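Local coordinates for protein cellulase IBT99 (Metagenomes, PDB 6WBT) that probably hydrolyses 6-phospho-alpha-glucosides as a family 4 glycosidase, binding NAD, a manganese(II) ion and glucose 6-phosphate, at residues 8-13 and 37-42; 84-89 and 146-151. All coordinates share one frame; numbering follows the deposited sequence.

Interactions 1 and 2 lie in series along the chain, with centres about 12 Å apart, and both border the same NAD. They share the run of parallel strands in the Rossmann-type half of the protein: strand 5-10 has strand 33-39 on one flank and strand 81-84 on the other, and strand 143-146 follows next. Each contact sits at the C-terminal ends of its strands, where such folds bind dinucleotides. The two join directly through C10 O and Q85 N, 3.0 Å apart in a probable hydrogen bond. Interaction 1 grips the adenosine ribose hydroxyls; interaction 2 lines the adenine as well, then follows the diphosphate to the nicotinamide and the sugar phosphate.

Interaction 1: residues 8-13 and 37-42; sequences VICGGG and WLYDID. With NAD (nicotinamide-adenine-dinucleotide), chain G.
V8 and W37 meet through aliphatic carbons, V8 CG2 lying 3.7 Å from W37 CB while the indole turns off from V8. On the other face of the sheet I9 and L38 extend alongside each other, with I9 CD1 3.8 Å from L38 CD2; the I9 branch reaches there because its CG1 is anti to the carbonyl carbon (chi1 -61°). Back on the V8 face, C10 SG approaches the edge of the Y39 ring in its plane, 3.9 Å from Y39 CD2, and also touches the adenine of NAD. Strands 8-10 and 37-39 run parallel, their axes 4.7 Å apart and inclined by 17°. I9 is bonded on both its polar atoms: I9 N donates to W37 O (2.8 Å, 167° at the hydrogen), and I9 O accepts from Y39 N. This pairing closes the first beta-alpha-beta unit of the Rossmann fold, strand 5-10, helix 17-25 and strand 33-39, with the glycine-rich turn G11 to G13 after its first strand. Y39 O accepts from both G11 N and G12 N, the latter at 3.0 Å and from above the carbonyl plane. At the polar edge G13 N meets the anti lone pair of D40 OD2 at 2.9 Å. D40 OD1 accepts NAD O2B at 2.7 Å, and D42 N in an Asx turn. The NAD hydroxyl O3B is modelled against D40 OD2, too close for the length to be trusted.

Interaction 2: residues 84-89 and 146-151; sequences AQMRVG and NYSNPA. With NAD (nicotinamide-adenine-dinucleotide), chain G; G6P (6-O-phosphono-alpha-D-glucopyranose), chain F.
The chains leave the neighbouring strands 81-84 and 143-146 with A84 CA and N146 CA 4.9 Å apart, joined by a weak, long hydrogen bond of 3.5 Å from Y147 N to A84 O. That same A84 O lies 3.4 Å above the plane of the Y147 ring, over its centre. The ring gets there because Y147 CG sits between its backbone N and carbonyl carbon (chi1 54°), which folds it back across the strand end. At the far end of the ring Y147 OH donates to Q85 OE1, modelled at 2.5 Å, shorter than the data can vouch for, with OE1 near the ring plane and the amide turned 81° from the ring. The other atom of the same amide, Q85 NE2, bonds G11 O, so both its polar atoms are engaged. A phenylalanine in place of Y147 would keep the ring over A84 O but would probably leave Q85 OE1 without its hydroxyl donor and that amide less firmly oriented. S148 CB packs on M86 O, while an Asx turn, S148 N to N146 OD1 at 2.9 Å, shapes the second loop. Both loops then turn their polar groups to the cofactor. Y147 O accepts the carboxamide N7N of NAD at 3.0 Å, almost straight at 175°, and M86 O accepts the ribose hydroxyl O3D in a bond modelled very short. R87 NE donates to the bridging NAD O3 at 3.0 Å and R87 NH2 to NAD O2N and O5D, with the nicotinamide ribose over one guanidinium face; R87 NH1 pairs with E110. N149 ND2 bonds G6P O3 weakly. With the nicotinamide thus placed, NAD C4N stands 3.7 Å from G6P C3, consistent with the hydride transfer at C3 by which family 4 glycosidases work.

Interaction 1: residues 8-13 and 37-42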
ATOM      1  N   VAL A   8     -14.418 -34.790  16.541  1.00 46.77           N
ATOM      2  CA  VAL A   8     -13.575 -35.724  15.806  1.00 46.95           C
ATOM      3  C   VAL A   8     -12.125 -35.298  15.971  1.00 48.36           C
ATOM      4  O   VAL A   8     -11.788 -34.127  15.760  1.00 47.46           O
ATOM      5  CB  VAL A   8     -13.958 -35.786  14.316  1.00 45.97           C
ATOM      6  CG1 VAL A   8     -13.075 -36.784  13.581  1.00 43.97           C
ATOM      7  CG2 VAL A   8     -15.425 -36.146  14.160  1.00 49.12           C
ATOM      8  N   ILE A   9     -11.271 -36.245  16.348  1.00 49.80           N
ATOM      9  CA  ILE A   9      -9.839 -36.010  16.485  1.00 48.61           C
ATOM     10  C   ILE A   9      -9.172 -36.625  15.261  1.00 50.78           C
ATOM     11  O   ILE A   9      -8.939 -37.836  15.205  1.00 53.22           O
ATOM     12  CB  ILE A   9      -9.288 -36.592  17.788  1.00 46.21           C
ATOM     13  CG1 ILE A   9      -9.973 -35.945  18.992  1.00 46.17           C
ATOM     14  CG2 ILE A   9      -7.781 -36.396  17.864  1.00 43.58           C
ATOM     15  CD1 ILE A   9      -9.442 -36.418  20.324  1.00 45.61           C
ATOM     16  N   CYS A  10      -8.871 -35.791  14.270  1.00 50.48           N
ATOM     17  CA  CYS A  10      -8.201 -36.242  13.052  1.00 51.42           C
ATOM     18  C   CYS A  10      -6.755 -36.579  13.389  1.00 52.47           C
ATOM     19  O   CYS A  10      -5.917 -35.689  13.552  1.00 51.89           O
ATOM     20  CB  CYS A  10      -8.284 -35.174  11.969  1.00 50.84           C
ATOM     21  SG  CYS A  10      -7.572 -35.666  10.382  1.00 50.17           S
ATOM     22  N   GLY A  11      -6.458 -37.870  13.492  1.00 54.90           N
ATOM     23  CA  GLY A  11      -5.143 -38.312  13.912  1.00 55.24           C
ATOM     24  C   GLY A  11      -5.168 -38.886  15.312  1.00 56.05           C
ATOM     25  O   GLY A  11      -4.363 -38.502  16.166  1.00 55.57           O
ATOM     26  N   GLY A  12      -6.099 -39.811  15.557  1.00 55.64           N
ATOM     27  CA  GLY A  12      -6.259 -40.390  16.879  1.00 54.86           C
ATOM     28  C   GLY A  12      -5.077 -41.210  17.348  1.00 54.41           C
ATOM     29  O   GLY A  12      -4.964 -41.484  18.547  1.00 54.26           O
ATOM     30  N   GLY A  13      -4.195 -41.608  16.434  1.00 54.43           N
ATOM     31  CA  GLY A  13      -3.015 -42.362  16.805  1.00 54.91           C
ATOM     32  C   GLY A  13      -1.837 -41.480  17.164  1.00 54.49           C
ATOM     33  O   GLY A  13      -0.680 -41.884  17.011  1.00 55.72           O
ATOM     34  N   TRP A  37     -14.988 -39.053  18.415  1.00 54.44           N
ATOM     35  CA  TRP A  37     -14.534 -39.839  17.277  1.00 52.45           C
ATOM     36  C   TRP A  37     -13.024 -39.732  17.131  1.00 49.58           C
ATOM     37  O   TRP A  37     -12.463 -38.633  17.203  1.00 47.08           O
ATOM     38  CB  TRP A  37     -15.225 -39.382  15.989  1.00 52.92           C
ATOM     39  CG  TRP A  37     -16.631 -39.880  15.862  1.00 54.25           C
ATOM     40  CD1 TRP A  37     -17.746 -39.341  16.433  1.00 54.04           C
ATOM     41  CD2 TRP A  37     -17.074 -41.021  15.116  1.00 55.04           C
ATOM     42  NE1 TRP A  37     -18.856 -40.074  16.090  1.00 54.96           N
ATOM     43  CE2 TRP A  37     -18.471 -41.111  15.281  1.00 55.93           C
ATOM     44  CE3 TRP A  37     -16.426 -41.974  14.325  1.00 55.25           C
ATOM     45  CZ2 TRP A  37     -19.230 -42.116  14.685  1.00 57.56           C
ATOM     46  CZ3 TRP A  37     -17.183 -42.971  13.734  1.00 56.35           C
ATOM     47  CH2 TRP A  37     -18.569 -43.034  13.916  1.00 57.27           C
ATOM     48  N   LEU A  38     -12.373 -40.872  16.924  1.00 50.16           N
ATOM     49  CA  LEU A  38     -10.941 -40.937  16.658  1.00 49.71           C
ATOM     50  C   LEU A  38     -10.759 -41.429  15.230  1.00 52.43           C
ATOM     51  O   LEU A  38     -11.058 -42.588  14.925  1.00 55.00           O
ATOM     52  CB  LEU A  38     -10.238 -41.858  17.653  1.00 47.46           C
ATOM     53  CG  LEU A  38     -10.307 -41.467  19.130  1.00 47.20           C
ATOM     54  CD1 LEU A  38      -9.537 -42.469  19.974  1.00 47.17           C
ATOM     55  CD2 LEU A  38      -9.779 -40.055  19.353  1.00 46.13           C
ATOM     56  N   TYR A  39     -10.276 -40.553  14.356  1.00 50.97           N
ATOM     57  CA  TYR A  39     -10.044 -40.883  12.958  1.00 50.08           C
ATOM     58  C   TYR A  39      -8.551 -40.876  12.665  1.00 49.48           C
ATOM     59  O   TYR A  39      -7.814 -40.021  13.164  1.00 48.21           O
ATOM     60  CB  TYR A  39     -10.757 -39.899  12.029  1.00 48.96           C
ATOM     61  CG  TYR A  39     -10.304 -39.986  10.590  1.00 50.01           C
ATOM     62  CD1 TYR A  39     -10.731 -41.021   9.769  1.00 52.11           C
ATOM     63  CD2 TYR A  39      -9.447 -39.034  10.050  1.00 49.41           C
ATOM     64  CE1 TYR A  39     -10.318 -41.107   8.451  1.00 53.36           C
ATOM     65  CE2 TYR A  39      -9.028 -39.110   8.735  1.00 50.51           C
ATOM     66  CZ  TYR A  39      -9.466 -40.148   7.941  1.00 52.52           C
ATOM     67  OH  TYR A  39      -9.049 -40.225   6.632  1.00 53.19           O
ATOM     68  N   ASP A  40      -8.117 -41.828  11.846  1.00 50.03           N
ATOM     69  CA  ASP A  40      -6.716 -41.944  11.475  1.00 49.75           C
ATOM     70  C   ASP A  40      -6.619 -42.811  10.230  1.00 51.67           C
ATOM     71  O   ASP A  40      -7.542 -43.556   9.896  1.00 55.53           O
ATOM     72  CB  ASP A  40      -5.884 -42.536  12.617  1.00 50.26           C
ATOM     73  CG  ASP A  40      -4.422 -42.181  12.515  1.00 50.38           C
ATOM     74  OD1 ASP A  40      -3.838 -42.335  11.419  1.00 50.08           O
ATOM     75  OD2 ASP A  40      -3.859 -41.733  13.536  1.00 50.99           O
ATOM     76  N   ILE A  41      -5.484 -42.693   9.539  1.00 49.53           N
ATOM     77  CA  ILE A  41      -5.214 -43.538   8.382  1.00 50.03           C
ATOM     78  C   ILE A  41      -4.460 -44.808   8.757  1.00 51.44           C
ATOM     79  O   ILE A  41      -4.433 -45.758   7.963  1.00 52.92           O
ATOM     80  CB  ILE A  41      -4.426 -42.775   7.301  1.00 49.58           C
ATOM     81  CG1 ILE A  41      -3.044 -42.387   7.823  1.00 50.32           C
ATOM     82  CG2 ILE A  41      -5.197 -41.545   6.848  1.00 48.62           C
ATOM     83  CD1 ILE A  41      -2.156 -41.761   6.777  1.00 50.73           C
ATOM     84  N   ASP A  42      -3.850 -44.854   9.939  1.00 51.51           N
ATOM     85  CA  ASP A  42      -3.154 -46.043  10.424  1.00 53.79           C
ATOM     86  C   ASP A  42      -4.071 -46.745  11.418  1.00 55.62           C
ATOM     87  O   ASP A  42      -4.301 -46.245  12.524  1.00 54.38           O
ATOM     88  CB  ASP A  42      -1.816 -45.666  11.063  1.00 54.59           C
ATOM     89  CG  ASP A  42      -0.916 -46.875  11.321  1.00 57.09           C
ATOM     90  OD1 ASP A  42      -1.359 -48.024  11.104  1.00 58.94           O
ATOM     91  OD2 ASP A  42       0.244 -46.677  11.737  1.00 56.47           O
TER
HETATM   92  PA  NAD G 503       2.514 -39.021  15.881  1.00 60.71           P
HETATM   93  O1A NAD G 503       3.390 -39.375  14.727  1.00 60.66           O
HETATM   94  O2A NAD G 503       2.776 -39.689  17.191  1.00 60.79           O
HETATM   95  O5B NAD G 503       0.981 -39.251  15.459  1.00 59.49           O
HETATM   96  C5B NAD G 503       0.460 -38.591  14.273  1.00 58.93           C
HETATM   97  C4B NAD G 503      -0.762 -39.331  13.788  1.00 58.74           C
HETATM   98  O4B NAD G 503      -1.257 -38.716  12.568  1.00 58.72           O
HETATM   99  C3B NAD G 503      -0.562 -40.818  13.447  1.00 58.92           C
HETATM  100  O3B NAD G 503      -1.582 -41.591  14.065  1.00 58.79           O
HETATM  101  C2B NAD G 503      -0.720 -40.845  11.923  1.00 59.17           C
HETATM  102  O2B NAD G 503      -1.114 -42.098  11.406  1.00 58.27           O
HETATM  103  C1B NAD G 503      -1.752 -39.742  11.743  1.00 59.38           C
HETATM  104  N9A NAD G 503      -1.871 -39.249  10.376  1.00 60.57           N
HETATM  105  C8A NAD G 503      -0.856 -39.097   9.466  1.00 61.63           C
HETATM  106  N7A NAD G 503      -1.258 -38.640   8.306  1.00 62.42           N
HETATM  107  C5A NAD G 503      -2.629 -38.491   8.452  1.00 61.78           C
HETATM  108  C6A NAD G 503      -3.631 -38.047   7.568  1.00 61.66           C
HETATM  109  N6A NAD G 503      -3.394 -37.661   6.318  1.00 62.06           N
HETATM  110  N1A NAD G 503      -4.904 -38.022   8.029  1.00 61.36           N
HETATM  111  C2A NAD G 503      -5.135 -38.414   9.288  1.00 61.28           C
HETATM  112  N3A NAD G 503      -4.275 -38.848  10.206  1.00 61.17           N
HETATM  113  C4A NAD G 503      -3.021 -38.866   9.724  1.00 61.40           C
HETATM  114  O3  NAD G 503       2.560 -37.434  16.101  1.00 63.16           O
HETATM  115  PN  NAD G 503       2.677 -36.526  17.419  1.00 64.77           P
HETATM  116  O1N NAD G 503       1.622 -36.944  18.389  1.00 65.78           O
HETATM  117  O2N NAD G 503       4.098 -36.514  17.874  1.00 64.49           O
HETATM  118  O5D NAD G 503       2.301 -35.093  16.811  1.00 65.09           O
HETATM  119  C5D NAD G 503       1.052 -34.973  16.087  1.00 64.02           C
HETATM  120  C4D NAD G 503       1.014 -33.641  15.380  1.00 63.82           C
HETATM  121  O4D NAD G 503       0.861 -32.589  16.361  1.00 64.07           O
HETATM  122  C3D NAD G 503       2.276 -33.269  14.589  1.00 64.18           C
HETATM  123  O3D NAD G 503       1.909 -32.740  13.322  1.00 65.01           O
HETATM  124  C2D NAD G 503       2.883 -32.187  15.488  1.00 63.47           C
HETATM  125  O2D NAD G 503       3.821 -31.339  14.846  1.00 62.16           O
HETATM  126  C1D NAD G 503       1.618 -31.468  15.939  1.00 65.22           C
HETATM  127  N1N NAD G 503       1.854 -30.577  17.110  1.00 67.80           N
HETATM  128  C2N NAD G 503       1.870 -29.219  16.939  1.00 69.46           C
HETATM  129  C3N NAD G 503       2.115 -28.374  18.011  1.00 71.34           C
HETATM  130  C7N NAD G 503       2.062 -26.888  17.766  1.00 73.81           C
HETATM  131  O7N NAD G 503       2.829 -26.148  18.376  1.00 75.16           O
HETATM  132  N7N NAD G 503       1.150 -26.436  16.916  1.00 74.43           N
HETATM  133  C4N NAD G 503       2.378 -28.927  19.261  1.00 70.34           C
HETATM  134  C5N NAD G 503       2.324 -30.294  19.426  1.00 69.07           C
HETATM  135  C6N NAD G 503       2.058 -31.101  18.341  1.00 67.87           C

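Interaction 2: residues 84-89 and 146-151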
ATOM      1  N   ALA A  84      -7.472 -31.375  14.392  1.00 48.55           N
ATOM      2  CA  ALA A  84      -6.459 -32.016  13.565  1.00 46.87           C
ATOM      3  C   ALA A  84      -5.118 -32.040  14.285  1.00 46.21           C
ATOM      4  O   ALA A  84      -4.651 -31.010  14.781  1.00 43.94           O
ATOM      5  CB  ALA A  84      -6.325 -31.293  12.225  1.00 44.79           C
ATOM      6  N   GLN A  85      -4.503 -33.217  14.335  1.00 47.90           N
ATOM      7  CA  GLN A  85      -3.173 -33.372  14.911  1.00 48.77           C
ATOM      8  C   GLN A  85      -2.413 -34.442  14.129  1.00 49.91           C
ATOM      9  O   GLN A  85      -1.791 -35.341  14.695  1.00 51.23           O
ATOM     10  CB  GLN A  85      -3.255 -33.706  16.400  1.00 49.70           C
ATOM     11  CG  GLN A  85      -4.139 -34.896  16.736  1.00 51.40           C
ATOM     12  CD  GLN A  85      -4.170 -35.191  18.222  1.00 54.35           C
ATOM     13  OE1 GLN A  85      -3.885 -34.321  19.045  1.00 55.40           O
ATOM     14  NE2 GLN A  85      -4.513 -36.424  18.574  1.00 54.95           N
HETATM   15  N   MSE A  86      -2.460 -34.348  12.805  1.00 49.80           N
HETATM   16  CA  MSE A  86      -1.801 -35.319  11.943  1.00 51.36           C
HETATM   17  C   MSE A  86      -0.303 -35.058  11.848  1.00 52.35           C
HETATM   18  O   MSE A  86       0.159 -33.936  12.053  1.00 51.15           O
HETATM   19  CB  MSE A  86      -2.418 -35.298  10.542  1.00 52.82           C
HETATM   20  CG  MSE A  86      -2.137 -34.019   9.764  1.00 54.99           C
HETATM   21 SE   MSE A  86      -2.881 -34.033   7.962  0.71 56.84          SE
HETATM   22  CE  MSE A  86      -4.773 -34.147   8.416  1.00 56.76           C
ATOM     23  N   ARG A  87       0.452 -36.112  11.542  1.00 53.83           N
ATOM     24  CA  ARG A  87       1.881 -36.019  11.247  1.00 52.81           C
ATOM     25  C   ARG A  87       2.119 -36.886  10.016  1.00 52.90           C
ATOM     26  O   ARG A  87       2.391 -38.084  10.135  1.00 56.04           O
ATOM     27  CB  ARG A  87       2.736 -36.463  12.432  1.00 52.82           C
ATOM     28  CG  ARG A  87       4.232 -36.337  12.186  1.00 53.53           C
ATOM     29  CD  ARG A  87       5.047 -36.932  13.320  1.00 55.13           C
ATOM     30  NE  ARG A  87       4.848 -36.224  14.582  1.00 56.60           N
ATOM     31  CZ  ARG A  87       5.565 -35.174  14.969  1.00 57.06           C
ATOM     32  NH1 ARG A  87       6.530 -34.704  14.191  1.00 58.06           N
ATOM     33  NH2 ARG A  87       5.316 -34.592  16.134  1.00 56.25           N
ATOM     34  N   VAL A  88       1.997 -36.277   8.834  1.00 49.57           N
ATOM     35  CA  VAL A  88       2.174 -37.018   7.591  1.00 48.19           C
ATOM     36  C   VAL A  88       3.587 -37.576   7.534  1.00 49.46           C
ATOM     37  O   VAL A  88       4.572 -36.848   7.713  1.00 48.20           O
ATOM     38  CB  VAL A  88       1.874 -36.120   6.383  1.00 47.43           C
ATOM     39  CG1 VAL A  88       2.040 -36.907   5.091  1.00 46.02           C
ATOM     40  CG2 VAL A  88       0.469 -35.543   6.486  1.00 47.51           C
ATOM     41  N   GLY A  89       3.690 -38.880   7.284  1.00 51.20           N
ATOM     42  CA  GLY A  89       4.955 -39.574   7.337  1.00 51.09           C
ATOM     43  C   GLY A  89       5.327 -40.103   8.704  1.00 50.32           C
ATOM     44  O   GLY A  89       6.241 -40.933   8.801  1.00 50.28           O
ATOM     45  N   ASN A 146      -7.122 -26.455  13.733  1.00 58.33           N
ATOM     46  CA  ASN A 146      -5.906 -27.129  13.300  1.00 63.14           C
ATOM     47  C   ASN A 146      -4.722 -26.646  14.125  1.00 67.64           C
ATOM     48  O   ASN A 146      -4.471 -25.440  14.221  1.00 66.40           O
ATOM     49  CB  ASN A 146      -5.671 -26.881  11.815  1.00 61.76           C
ATOM     50  CG  ASN A 146      -4.354 -27.452  11.329  1.00 59.51           C
ATOM     51  OD1 ASN A 146      -3.880 -28.473  11.826  1.00 57.86           O
ATOM     52  ND2 ASN A 146      -3.749 -26.786  10.353  1.00 60.07           N
ATOM     53  N   TYR A 147      -4.000 -27.588  14.726  1.00 73.71           N
ATOM     54  CA  TYR A 147      -2.750 -27.282  15.405  1.00 78.76           C
ATOM     55  C   TYR A 147      -1.645 -28.229  14.958  1.00 79.64           C
ATOM     56  O   TYR A 147      -0.677 -28.438  15.693  1.00 80.78           O
ATOM     57  CB  TYR A 147      -2.923 -27.326  16.926  1.00 82.41           C
ATOM     58  CG  TYR A 147      -3.502 -28.617  17.458  1.00 86.62           C
ATOM     59  CD1 TYR A 147      -4.876 -28.807  17.528  1.00 89.68           C
ATOM     60  CD2 TYR A 147      -2.675 -29.638  17.905  1.00 88.76           C
ATOM     61  CE1 TYR A 147      -5.410 -29.982  18.018  1.00 92.08           C
ATOM     62  CE2 TYR A 147      -3.199 -30.815  18.398  1.00 91.75           C
ATOM     63  CZ  TYR A 147      -4.567 -30.982  18.452  1.00 93.72           C
ATOM     64  OH  TYR A 147      -5.086 -32.156  18.942  1.00 95.72           O
ATOM     65  N   SER A 148      -1.778 -28.809  13.769  1.00 77.01           N
ATOM     66  CA  SER A 148      -0.742 -29.667  13.222  1.00 75.18           C
ATOM     67  C   SER A 148       0.333 -28.829  12.543  1.00 73.00           C
ATOM     68  O   SER A 148       0.060 -27.772  11.967  1.00 72.06           O
ATOM     69  CB  SER A 148      -1.337 -30.668  12.230  1.00 75.86           C
ATOM     70  OG  SER A 148      -2.044 -30.010  11.193  1.00 76.65           O
ATOM     71  N   ASN A 149       1.561 -29.312  12.618  1.00 72.24           N
ATOM     72  CA  ASN A 149       2.728 -28.606  12.120  1.00 72.09           C
ATOM     73  C   ASN A 149       3.121 -29.106  10.737  1.00 74.44           C
ATOM     74  O   ASN A 149       2.786 -30.230  10.350  1.00 75.00           O
ATOM     75  CB  ASN A 149       3.900 -28.782  13.090  1.00 69.46           C
ATOM     76  CG  ASN A 149       3.880 -27.772  14.220  1.00 65.98           C
ATOM     77  OD1 ASN A 149       3.338 -26.675  14.077  1.00 63.19           O
ATOM     78  ND2 ASN A 149       4.480 -28.132  15.348  1.00 66.10           N
ATOM     79  N   PRO A 150       3.832 -28.283   9.945  1.00 76.23           N
ATOM     80  CA  PRO A 150       4.203 -26.890  10.230  1.00 74.43           C
ATOM     81  C   PRO A 150       3.027 -25.936  10.062  1.00 72.59           C
ATOM     82  O   PRO A 150       2.535 -25.764   8.948  1.00 74.87           O
ATOM     83  CB  PRO A 150       5.298 -26.594   9.195  1.00 75.22           C
ATOM     84  CG  PRO A 150       5.729 -27.933   8.678  1.00 76.32           C
ATOM     85  CD  PRO A 150       4.498 -28.776   8.731  1.00 76.90           C
ATOM     86  N   ALA A 151       2.594 -25.321  11.166  1.00 67.25           N
ATOM     87  CA  ALA A 151       1.407 -24.475  11.132  1.00 64.40           C
ATOM     88  C   ALA A 151       1.592 -23.270  10.220  1.00 59.93           C
ATOM     89  O   ALA A 151       0.609 -22.735   9.696  1.00 58.54           O
ATOM     90  CB  ALA A 151       1.045 -24.023  12.546  1.00 66.79           C
TER
HETATM   91  PA  NAD G 503       2.514 -39.021  15.881  1.00 60.71           P
HETATM   92  O1A NAD G 503       3.390 -39.375  14.727  1.00 60.66           O
HETATM   93  O2A NAD G 503       2.776 -39.689  17.191  1.00 60.79           O
HETATM   94  O5B NAD G 503       0.981 -39.251  15.459  1.00 59.49           O
HETATM   95  C5B NAD G 503       0.460 -38.591  14.273  1.00 58.93           C
HETATM   96  C4B NAD G 503      -0.762 -39.331  13.788  1.00 58.74           C
HETATM   97  O4B NAD G 503      -1.257 -38.716  12.568  1.00 58.72           O
HETATM   98  C3B NAD G 503      -0.562 -40.818  13.447  1.00 58.92           C
HETATM   99  O3B NAD G 503      -1.582 -41.591  14.065  1.00 58.79           O
HETATM  100  C2B NAD G 503      -0.720 -40.845  11.923  1.00 59.17           C
HETATM  101  O2B NAD G 503      -1.114 -42.098  11.406  1.00 58.27           O
HETATM  102  C1B NAD G 503      -1.752 -39.742  11.743  1.00 59.38           C
HETATM  103  N9A NAD G 503      -1.871 -39.249  10.376  1.00 60.57           N
HETATM  104  C8A NAD G 503      -0.856 -39.097   9.466  1.00 61.63           C
HETATM  105  N7A NAD G 503      -1.258 -38.640   8.306  1.00 62.42           N
HETATM  106  C5A NAD G 503      -2.629 -38.491   8.452  1.00 61.78           C
HETATM  107  C6A NAD G 503      -3.631 -38.047   7.568  1.00 61.66           C
HETATM  108  N6A NAD G 503      -3.394 -37.661   6.318  1.00 62.06           N
HETATM  109  N1A NAD G 503      -4.904 -38.022   8.029  1.00 61.36           N
HETATM  110  C2A NAD G 503      -5.135 -38.414   9.288  1.00 61.28           C
HETATM  111  N3A NAD G 503      -4.275 -38.848  10.206  1.00 61.17           N
HETATM  112  C4A NAD G 503      -3.021 -38.866   9.724  1.00 61.40           C
HETATM  113  O3  NAD G 503       2.560 -37.434  16.101  1.00 63.16           O
HETATM  114  PN  NAD G 503       2.677 -36.526  17.419  1.00 64.77           P
HETATM  115  O1N NAD G 503       1.622 -36.944  18.389  1.00 65.78           O
HETATM  116  O2N NAD G 503       4.098 -36.514  17.874  1.00 64.49           O
HETATM  117  O5D NAD G 503       2.301 -35.093  16.811  1.00 65.09           O
HETATM  118  C5D NAD G 503       1.052 -34.973  16.087  1.00 64.02           C
HETATM  119  C4D NAD G 503       1.014 -33.641  15.380  1.00 63.82           C
HETATM  120  O4D NAD G 503       0.861 -32.589  16.361  1.00 64.07           O
HETATM  121  C3D NAD G 503       2.276 -33.269  14.589  1.00 64.18           C
HETATM  122  O3D NAD G 503       1.909 -32.740  13.322  1.00 65.01           O
HETATM  123  C2D NAD G 503       2.883 -32.187  15.488  1.00 63.47           C
HETATM  124  O2D NAD G 503       3.821 -31.339  14.846  1.00 62.16           O
HETATM  125  C1D NAD G 503       1.618 -31.468  15.939  1.00 65.22           C
HETATM  126  N1N NAD G 503       1.854 -30.577  17.110  1.00 67.80           N
HETATM  127  C2N NAD G 503       1.870 -29.219  16.939  1.00 69.46           C
HETATM  128  C3N NAD G 503       2.115 -28.374  18.011  1.00 71.34           C
HETATM  129  C7N NAD G 503       2.062 -26.888  17.766  1.00 73.81           C
HETATM  130  O7N NAD G 503       2.829 -26.148  18.376  1.00 75.16           O
HETATM  131  N7N NAD G 503       1.150 -26.436  16.916  1.00 74.43           N
HETATM  132  C4N NAD G 503       2.378 -28.927  19.261  1.00 70.34           C
HETATM  133  C5N NAD G 503       2.324 -30.294  19.426  1.00 69.07           C
HETATM  134  C6N NAD G 503       2.058 -31.101  18.341  1.00 67.87           C
HETATM  135  C1  G6P F 502       5.953 -27.050  20.966  1.00 91.49           C
HETATM  136  C2  G6P F 502       6.019 -26.602  19.508  1.00 90.50           C
HETATM  137  C3  G6P F 502       5.809 -27.779  18.563  1.00 89.51           C
HETATM  138  C4  G6P F 502       6.738 -28.929  18.930  1.00 88.54           C
HETATM  139  C5  G6P F 502       6.555 -29.273  20.403  1.00 88.09           C
HETATM  140  C6  G6P F 502       7.418 -30.452  20.842  1.00 84.11           C
HETATM  141  O1  G6P F 502       4.625 -27.489  21.271  1.00 92.79           O
HETATM  142  O2  G6P F 502       5.013 -25.613  19.266  1.00 90.32           O
HETATM  143  O3  G6P F 502       6.061 -27.363  17.217  1.00 89.80           O
HETATM  144  O4  G6P F 502       6.441 -30.072  18.122  1.00 88.53           O
HETATM  145  O5  G6P F 502       6.868 -28.123  21.190  1.00 90.46           O
HETATM  146  O6  G6P F 502       8.092 -31.035  19.729  1.00 80.37           O
HETATM  147  P   G6P F 502       8.785 -32.479  19.885  1.00 77.48           P
HETATM  148  O1P G6P F 502      10.079 -32.353  19.118  1.00 77.80           O
HETATM  149  O2P G6P F 502       7.783 -33.441  19.293  1.00 77.65           O
HETATM  150  O3P G6P F 502       8.965 -32.627  21.377  1.00 76.76           O